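Long-range contact in dihydrodipicolinate synthase (Bacillus anthracis, PDB 1XKY), which probably catalyses the condensation of pyruvate with aspartate semialdehyde, the step that commits carbon to lysine biosynthesis in bacteria: residues 18-23 with 37-42. Sequence-based numbering, arbitrary orientation.
Sequences TAMVTP and KLVNYL
The puckered ring of Pro-23 touches the helix with one corner: its CG lies 4.1 Å from CD2 of Leu-38, and the two side chains meet at a slant. That methyl is a hub. Val-21 comes to it from another direction, its CG2 standing 3.6 Å from Leu-38 CD2 and its side chain running roughly at right angles to the leucine. Met-20 slides past Leu-38 in the reverse sense, and here the fit is tight, with Met-20 CG only 3.5 Å from Leu-38 CD2. The Met-20 side chain starts out extended, CG anti to the backbone N (chi1 -163°) and SD anti to CA (chi2 -178°), a course that carries SD across Val-39 to within 3.7 Å of Val-39 CG2; the bend comes at the CG-SD bond, which turns CE aside. In a TIM barrel each strand is followed by a helix that packs on its outside, and this contact illustrates the first such pairing, strand 16-19 and the chain leaving it against helix 32-44, within the right-handed beta-alpha-beta unit completed by strand 49-52. Leu-38 and Leu-42, one helical turn apart, both receive Met-20, whose CG is 3.7 Å from Leu-42 CD1. The same methyl meets Thr-18 CG2 at 4.0 Å. Thr-18 is divided in its duties: CG2, held opposite the backbone N, serves the apolar layer, while OG1 is hydrogen-bonded to Thr-47 OG1 and Ser-218 OG. With no hydrogen bond between the two segments, the buried join relies on apolar fit. Val-74 of helix 64-78 touches Met-20, and His-219 of helix 218-234 lies against Thr-18, Met-20, Val-21 and Leu-42.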
# COMPACT_ATOMS: atom_id res chain seq x y z
N THR A 18 18.35 8.40 -22.16
CA THR A 18 19.04 7.56 -21.22
C THR A 18 19.41 8.37 -19.99
O THR A 18 20.00 9.46 -20.09
CB THR A 18 20.29 6.90 -21.84
OG1 THR A 18 19.88 6.02 -22.89
CG2 THR A 18 21.07 6.11 -20.80
N ALA A 19 19.02 7.82 -18.83
CA ALA A 19 19.35 8.34 -17.51
C ALA A 19 20.76 7.89 -17.16
O ALA A 19 20.95 6.86 -16.50
CB ALA A 19 18.35 7.84 -16.47
N MET A 20 21.73 8.67 -17.59
CA MET A 20 23.12 8.24 -17.59
C MET A 20 23.73 8.19 -16.20
O MET A 20 23.59 9.12 -15.41
CB MET A 20 23.96 9.18 -18.46
CG MET A 20 25.29 8.62 -18.84
SD MET A 20 26.26 9.79 -19.80
CE MET A 20 26.57 11.07 -18.60
N VAL A 21 24.44 7.10 -15.91
CA VAL A 21 25.27 7.00 -14.72
C VAL A 21 26.42 8.01 -14.76
O VAL A 21 26.82 8.48 -15.83
CB VAL A 21 25.83 5.55 -14.49
CG1 VAL A 21 24.69 4.56 -14.36
CG2 VAL A 21 26.79 5.14 -15.62
N THR A 22 26.94 8.36 -13.59
CA THR A 22 28.10 9.23 -13.49
C THR A 22 29.33 8.39 -13.15
O THR A 22 29.46 7.91 -12.01
CB THR A 22 27.90 10.33 -12.44
OG1 THR A 22 26.71 11.08 -12.74
CG2 THR A 22 29.09 11.28 -12.41
N PRO A 23 30.23 8.16 -14.13
CA PRO A 23 31.44 7.40 -13.84
C PRO A 23 32.33 8.04 -12.77
O PRO A 23 32.56 9.26 -12.80
CB PRO A 23 32.18 7.36 -15.19
CG PRO A 23 31.12 7.57 -16.21
CD PRO A 23 30.13 8.50 -15.56
N LYS A 37 33.94 8.12 -22.83
CA LYS A 37 33.72 6.79 -23.38
C LYS A 37 32.25 6.38 -23.30
O LYS A 37 31.69 5.87 -24.28
CB LYS A 37 34.59 5.76 -22.66
CG LYS A 37 34.65 4.41 -23.36
CD LYS A 37 35.27 3.31 -22.49
CE LYS A 37 36.79 3.38 -22.42
NZ LYS A 37 37.29 4.24 -21.31
N LEU A 38 31.63 6.63 -22.15
CA LEU A 38 30.24 6.23 -21.92
C LEU A 38 29.27 6.98 -22.83
O LEU A 38 28.36 6.38 -23.39
CB LEU A 38 29.84 6.45 -20.46
CG LEU A 38 28.36 6.17 -20.12
CD1 LEU A 38 28.02 4.73 -20.39
CD2 LEU A 38 28.06 6.53 -18.67
N VAL A 39 29.45 8.29 -22.95
CA VAL A 39 28.59 9.12 -23.81
C VAL A 39 28.63 8.64 -25.26
O VAL A 39 27.59 8.47 -25.90
CB VAL A 39 28.97 10.62 -23.73
CG1 VAL A 39 28.28 11.42 -24.83
CG2 VAL A 39 28.61 11.19 -22.36
N ASN A 40 29.84 8.39 -25.77
CA ASN A 40 29.98 7.90 -27.15
C ASN A 40 29.37 6.53 -27.36
O ASN A 40 28.70 6.27 -28.38
CB ASN A 40 31.46 7.92 -27.56
CG ASN A 40 31.95 9.32 -27.85
OD1 ASN A 40 31.31 10.06 -28.60
ND2 ASN A 40 33.08 9.69 -27.27
N TYR A 41 29.58 5.65 -26.38
CA TYR A 41 28.95 4.33 -26.39
C TYR A 41 27.42 4.43 -26.49
O TYR A 41 26.79 3.79 -27.35
CB TYR A 41 29.36 3.52 -25.15
CG TYR A 41 28.53 2.27 -24.98
CD1 TYR A 41 28.86 1.09 -25.65
CD2 TYR A 41 27.37 2.28 -24.21
CE1 TYR A 41 28.07 -0.05 -25.53
CE2 TYR A 41 26.58 1.15 -24.06
CZ TYR A 41 26.93 -0.02 -24.73
OH TYR A 41 26.14 -1.16 -24.60
N LEU A 42 26.81 5.25 -25.63
CA LEU A 42 25.35 5.37 -25.61
C LEU A 42 24.81 5.85 -26.96
O LEU A 42 23.87 5.27 -27.50
CB LEU A 42 24.88 6.30 -24.49
CG LEU A 42 25.14 5.77 -23.07
CD1 LEU A 42 24.77 6.83 -22.04
CD2 LEU A 42 24.39 4.47 -22.82